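Local coordinates for protein transcriptional regulator, GntR family (Ralstonia eutropha, PDB 3IHU) that probably binds DNA through an N-terminal winged helix-turn-helix domain of the GntR family and regulates transcription, with an all-helical FCD domain following it, at residues T20-I25 with Q61-E66; G37-E42 with G76-R81. All coordinates share one frame; numbering follows the deposited sequence.

Contact 1 (T20-I25 with Q61-E66); sequences TVFFGI and QRLAAE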
loop_
_atom_site.group_PDB
_atom_site.type_symbol
_atom_site.label_atom_id
_atom_site.label_comp_id
_atom_site.label_asym_id
_atom_site.label_seq_id
_atom_site.Cartn_x
_atom_site.Cartn_y
_atom_site.Cartn_z
ATOM N N THR A 20 11.079 -2.975 -11.150
ATOM C CA THR A 20 10.963 -1.540 -11.323
ATOM C C THR A 20 9.641 -1.190 -12.001
ATOM O O THR A 20 9.039 -0.175 -11.688
ATOM C CB THR A 20 12.113 -0.907 -12.150
ATOM O OG1 THR A 20 11.866 -1.111 -13.537
ATOM C CG2 THR A 20 13.510 -1.435 -11.769
ATOM N N VAL A 21 9.172 -2.040 -12.907
ATOM C CA VAL A 21 7.819 -1.882 -13.482
ATOM C C VAL A 21 6.710 -2.315 -12.503
ATOM O O VAL A 21 5.632 -1.673 -12.385
ATOM C CB VAL A 21 7.701 -2.673 -14.794
ATOM C CG1 VAL A 21 6.347 -2.473 -15.412
ATOM C CG2 VAL A 21 8.833 -2.270 -15.761
ATOM N N PHE A 22 6.934 -3.426 -11.830
ATOM C CA PHE A 22 5.943 -3.944 -10.877
ATOM C C PHE A 22 5.669 -2.920 -9.774
ATOM O O PHE A 22 4.520 -2.522 -9.548
ATOM C CB PHE A 22 6.443 -5.240 -10.272
ATOM C CG PHE A 22 5.492 -5.883 -9.294
ATOM C CD1 PHE A 22 4.394 -6.594 -9.734
ATOM C CD2 PHE A 22 5.743 -5.824 -7.929
ATOM C CE1 PHE A 22 3.544 -7.226 -8.833
ATOM C CE2 PHE A 22 4.879 -6.454 -7.023
ATOM C CZ PHE A 22 3.788 -7.145 -7.489
ATOM N N PHE A 23 6.729 -2.445 -9.143
ATOM C CA PHE A 23 6.575 -1.468 -8.078
ATOM C C PHE A 23 6.274 -0.059 -8.594
ATOM O O PHE A 23 5.547 0.700 -7.936
ATOM C CB PHE A 23 7.785 -1.507 -7.150
ATOM C CG PHE A 23 7.870 -2.785 -6.364
ATOM C CD1 PHE A 23 6.917 -3.071 -5.369
ATOM C CD2 PHE A 23 8.874 -3.709 -6.609
ATOM C CE1 PHE A 23 6.980 -4.264 -4.631
ATOM C CE2 PHE A 23 8.934 -4.904 -5.886
ATOM C CZ PHE A 23 7.989 -5.177 -4.895
ATOM N N GLY A 24 6.808 0.280 -9.765
ATOM C CA GLY A 24 6.516 1.545 -10.405
ATOM C C GLY A 24 5.052 1.780 -10.721
ATOM O O GLY A 24 4.549 2.912 -10.561
ATOM N N ILE A 25 4.344 0.736 -11.175
ATOM C CA ILE A 25 2.937 0.912 -11.510
ATOM C C ILE A 25 2.113 0.962 -10.220
ATOM O O ILE A 25 1.177 1.727 -10.091
ATOM C CB ILE A 25 2.443 -0.158 -12.476
ATOM C CG1 ILE A 25 3.011 0.119 -13.885
ATOM C CG2 ILE A 25 0.923 -0.194 -12.498
ATOM C CD1 ILE A 25 2.882 -1.073 -14.826
ATOM N N GLN A 61 2.676 -9.734 -15.926
ATOM C CA GLN A 61 2.210 -11.045 -15.431
ATOM C C GLN A 61 2.036 -10.997 -13.925
ATOM O O GLN A 61 1.004 -11.440 -13.421
ATOM C CB GLN A 61 3.172 -12.210 -15.833
ATOM N N ARG A 62 3.027 -10.448 -13.216
ATOM C CA ARG A 62 2.987 -10.381 -11.757
ATOM C C ARG A 62 1.849 -9.459 -11.262
ATOM O O ARG A 62 1.188 -9.738 -10.243
ATOM C CB ARG A 62 4.315 -9.890 -11.195
ATOM C CG ARG A 62 5.445 -10.913 -11.219
ATOM C CD ARG A 62 6.817 -10.259 -11.129
ATOM N NE ARG A 62 7.030 -9.618 -9.834
ATOM C CZ ARG A 62 8.081 -8.852 -9.531
ATOM N NH1 ARG A 62 9.033 -8.604 -10.434
ATOM N NH2 ARG A 62 8.183 -8.329 -8.317
ATOM N N LEU A 63 1.650 -8.348 -11.974
ATOM C CA LEU A 63 0.561 -7.399 -11.657
ATOM C C LEU A 63 -0.841 -8.034 -11.887
ATOM O O LEU A 63 -1.774 -7.811 -11.090
ATOM C CB LEU A 63 0.721 -6.132 -12.499
ATOM C CG LEU A 63 1.800 -5.156 -12.040
ATOM C CD1 LEU A 63 2.076 -4.109 -13.111
ATOM C CD2 LEU A 63 1.444 -4.536 -10.639
ATOM N N ALA A 64 -0.990 -8.815 -12.963
ATOM C CA ALA A 64 -2.194 -9.608 -13.173
ATOM C C ALA A 64 -2.320 -10.591 -12.001
ATOM O O ALA A 64 -3.393 -10.699 -11.412
ATOM C CB ALA A 64 -2.191 -10.314 -14.484
ATOM N N ALA A 65 -1.226 -11.238 -11.610
ATOM C CA ALA A 65 -1.295 -12.159 -10.464
ATOM C C ALA A 65 -1.875 -11.496 -9.219
ATOM O O ALA A 65 -2.662 -12.130 -8.515
ATOM C CB ALA A 65 0.068 -12.792 -10.160
ATOM N N GLU A 66 -1.516 -10.224 -8.967
ATOM C CA GLU A 66 -1.927 -9.469 -7.779
ATOM C C GLU A 66 -3.269 -8.759 -7.914
ATOM O O GLU A 66 -3.686 -8.038 -7.009
ATOM C CB GLU A 66 -0.879 -8.386 -7.451
ATOM C CG GLU A 66 0.468 -8.934 -7.098
ATOM C CD GLU A 66 0.552 -9.406 -5.684
ATOM O OE1 GLU A 66 -0.470 -9.300 -4.978
ATOM O OE2 GLU A 66 1.640 -9.876 -5.280
#

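Contact 2 (G37-E42 with G76-R81); sequences GQRLVE and GAVIRR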
loop_
_atom_site.group_PDB
_atom_site.type_symbol
_atom_site.label_atom_id
_atom_site.label_comp_id
_atom_site.label_asym_id
_atom_site.label_seq_id
_atom_site.Cartn_x
_atom_site.Cartn_y
_atom_site.Cartn_z
ATOM N N GLY A 37 -8.357 1.883 -14.969
ATOM C CA GLY A 37 -8.942 1.957 -16.328
ATOM C C GLY A 37 -7.920 2.290 -17.378
ATOM O O GLY A 37 -8.192 2.315 -18.571
ATOM N N GLN A 38 -6.699 2.573 -16.962
ATOM C CA GLN A 38 -5.725 2.982 -17.955
ATOM C C GLN A 38 -5.244 1.792 -18.815
ATOM O O GLN A 38 -5.012 0.676 -18.293
ATOM C CB GLN A 38 -4.536 3.604 -17.268
ATOM C CG GLN A 38 -3.618 4.236 -18.203
ATOM C CD GLN A 38 -2.509 5.001 -17.469
ATOM O OE1 GLN A 38 -2.523 5.101 -16.242
ATOM N NE2 GLN A 38 -1.532 5.483 -18.214
ATOM N N ARG A 39 -5.141 2.061 -20.105
ATOM C CA ARG A 39 -4.570 1.140 -21.070
ATOM C C ARG A 39 -3.077 1.226 -21.097
ATOM O O ARG A 39 -2.551 2.303 -21.329
ATOM C CB ARG A 39 -5.000 1.539 -22.453
ATOM C CG ARG A 39 -6.340 1.089 -22.736
ATOM C CD ARG A 39 -6.373 -0.128 -23.661
ATOM N NE ARG A 39 -7.783 -0.485 -23.680
ATOM C CZ ARG A 39 -8.277 -1.687 -23.920
ATOM N NH1 ARG A 39 -7.487 -2.723 -24.231
ATOM N NH2 ARG A 39 -9.594 -1.831 -23.839
ATOM N N LEU A 40 -2.391 0.130 -20.814
ATOM C CA LEU A 40 -0.946 0.131 -20.839
ATOM C C LEU A 40 -0.446 -0.522 -22.098
ATOM O O LEU A 40 -0.901 -1.593 -22.467
ATOM C CB LEU A 40 -0.395 -0.579 -19.625
ATOM C CG LEU A 40 -0.853 -0.044 -18.290
ATOM C CD1 LEU A 40 -0.363 -0.955 -17.141
ATOM C CD2 LEU A 40 -0.415 1.414 -18.154
ATOM N N VAL A 41 0.485 0.144 -22.770
ATOM C CA VAL A 41 1.073 -0.316 -23.991
ATOM C C VAL A 41 2.525 -0.765 -23.682
ATOM O O VAL A 41 3.307 0.023 -23.123
ATOM C CB VAL A 41 1.056 0.838 -25.050
ATOM C CG1 VAL A 41 1.781 0.431 -26.248
ATOM C CG2 VAL A 41 -0.417 1.209 -25.428
ATOM N N GLU A 42 2.884 -2.006 -24.047
ATOM C CA GLU A 42 4.251 -2.539 -23.823
ATOM C C GLU A 42 5.369 -1.521 -24.183
ATOM O O GLU A 42 6.230 -1.250 -23.376
ATOM C CB GLU A 42 4.465 -3.871 -24.584
ATOM C CG GLU A 42 5.895 -4.435 -24.553
ATOM C CD GLU A 42 6.002 -5.900 -25.038
ATOM O OE1 GLU A 42 6.428 -6.076 -26.197
ATOM O OE2 GLU A 42 5.657 -6.849 -24.257
ATOM N N GLY A 76 -0.494 -6.128 -24.239
ATOM C CA GLY A 76 -0.966 -4.953 -23.486
ATOM C C GLY A 76 -1.683 -5.330 -22.203
ATOM O O GLY A 76 -1.677 -6.498 -21.803
ATOM N N ALA A 77 -2.232 -4.321 -21.511
ATOM C CA ALA A 77 -2.906 -4.555 -20.234
ATOM C C ALA A 77 -3.809 -3.374 -19.911
ATOM O O ALA A 77 -3.652 -2.300 -20.493
ATOM C CB ALA A 77 -1.890 -4.773 -19.125
ATOM N N VAL A 78 -4.759 -3.570 -19.002
ATOM C CA VAL A 78 -5.629 -2.481 -18.572
ATOM C C VAL A 78 -5.574 -2.502 -17.061
ATOM O O VAL A 78 -5.638 -3.541 -16.452
ATOM C CB VAL A 78 -7.098 -2.585 -19.193
ATOM C CG1 VAL A 78 -8.018 -1.503 -18.660
ATOM C CG2 VAL A 78 -7.022 -2.411 -20.674
ATOM N N ILE A 79 -5.357 -1.357 -16.437
ATOM C CA ILE A 79 -5.403 -1.315 -15.009
ATOM C C ILE A 79 -6.885 -1.550 -14.591
ATOM O O ILE A 79 -7.809 -0.982 -15.168
ATOM C CB ILE A 79 -4.808 0.026 -14.437
ATOM C CG1 ILE A 79 -3.364 0.197 -14.923
ATOM C CG2 ILE A 79 -4.897 0.063 -12.911
ATOM C CD1 ILE A 79 -2.625 1.430 -14.324
ATOM N N ARG A 80 -7.085 -2.408 -13.624
ATOM C CA ARG A 80 -8.455 -2.755 -13.194
ATOM C C ARG A 80 -9.146 -1.572 -12.487
ATOM O O ARG A 80 -8.485 -0.716 -11.908
ATOM C CB ARG A 80 -8.422 -3.991 -12.278
ATOM C CG ARG A 80 -8.107 -5.269 -13.068
ATOM C CD ARG A 80 -8.315 -6.563 -12.230
ATOM N NE ARG A 80 -9.725 -6.773 -11.939
ATOM C CZ ARG A 80 -10.228 -6.971 -10.727
ATOM N NH1 ARG A 80 -9.431 -7.045 -9.654
ATOM N NH2 ARG A 80 -11.536 -7.132 -10.583
ATOM N N ARG A 81 -10.467 -1.526 -12.593
ATOM C CA ARG A 81 -11.322 -0.759 -11.695
ATOM C C ARG A 81 -12.151 -1.759 -10.969
ATOM O O ARG A 81 -12.619 -2.693 -11.593
ATOM C CB ARG A 81 -12.327 0.104 -12.464
ATOM C CG ARG A 81 -11.787 1.305 -13.158
ATOM C CD ARG A 81 -13.004 2.178 -13.606
ATOM N NE ARG A 81 -12.578 3.389 -14.331
ATOM C CZ ARG A 81 -12.460 3.493 -15.656
ATOM N NH1 ARG A 81 -12.742 2.472 -16.455
ATOM N NH2 ARG A 81 -12.062 4.633 -16.199
#

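Contact 1 (T20-I25 with Q61-E66)
The ring of Phe22 pushes from helix 17-31 against helix 53-65 and is held on several sides. Over one face lies the guanidinium of Arg62 in a cation-pi stack, CZ 4.3 Å from the ring centroid and the two planes 21° apart. Arg62 NH2 comes nearest, 3.5 Å from Phe22 CD2. A bend at chi3 (67°) lays NE, CZ and NH2 across the face, while NH1 extends beyond the ring to a salt bridge with Asp19 and a hydrogen bond with Ser18, in the first turn of helix 17-31. Glu66 comes in at the ring edge through its methylene, CG 3.8 Å from Phe22 CZ.

The tight, buried part is apolar. Leu63 divides its methyls, CD2 going to Phe22 CD1 at 3.7 Å and CD1 to Ile25 CD1 at 3.6 Å. On the looser outer side, exposed Phe23 reaches Arg62 NH2 only marginally, its CE2 4.3 Å away. No hydrogen bond joins the two segments. Their axes run 45° apart, 9.9 Å at closest approach, and the apolar side continues into the winged-helix core: Val21 and Ile25 touch Phe49 of helix 42-49, while Leu63 rests on Val69 of strand 69-71.

Contact 2 (G37-E42 with G76-R81)
Residues 37-40 run antiparallel to 76-81, with Arg39 and Val78 as a non-hydrogen-bonded pair and Leu40 and Ala77 as a hydrogen-bonded one. Leu40 N to Ala77 O is short at 2.8 Å and nearly straight (168°), whereas Ala77 N to Leu40 O is longer, 3.2 Å. Ile79 N reaches Gln38 O at 2.8 Å, and Val78 CA adds a CA-H...O contact to the same oxygen. Beyond the paired strand residues, Gly37 N still bonds Ile79 O at 2.9 Å, though at a more bent angle (142°). Strand 77-79 also pairs with strand 69-71, the two forming the wing hairpin, which completes the small antiparallel sheet of the winged helix-turn-helix domain.

On one face of the sheet the Arg39 chain bends at chi2 (-104°) and brings its guanidinium flat over Val78 CG2, which lies 3.6 Å from Arg39 CZ; NH1 also makes a weak hydrogen bond to Gln72. The other face, carrying Leu40 and Ala77, is apolar: Leu40 CD1 packs on Ile79 CG1 at 3.9 Å. Gln38 lies alongside Ile79, pointing the same way, its OE1 bonded to Val35 N. At the far end Arg81 lays a guanidinium face over Gly37 CA, 3.8 Å from NH1.

Main-chain bonds thus set the register, while the faces divide the work: Leu40 and Ile79 pack against helix 17-31, Ile79 also touching Ile168 of helix 167-172, and opposite them a charged guanidinium rests its flat face on a valine methyl, which keeps its N-H groups directed outward in its plane for polar partners such as Gln72.

How the contacts relate
Both contacts belong to the same winged-helix unit and share helix 17-31, which provides one side of contact 1 and covers the apolar face of contact 2. They meet directly where Ile25 CD1 touches Leu40 CD1 at 4.0 Å, their centres about 12 Å apart. Contact 1 joins two helices by side-chain packing, with no hydrogen bond across, a buried apolar part and a charged outer margin; contact 2 joins two strands through backbone hydrogen bonds, with side chains secondary. Each is partly buried, and in each an arginine lies flat on a nonpolar group, an aromatic ring in one and a methyl in the other. Along the chain their segments alternate, interlocking helices and sheet.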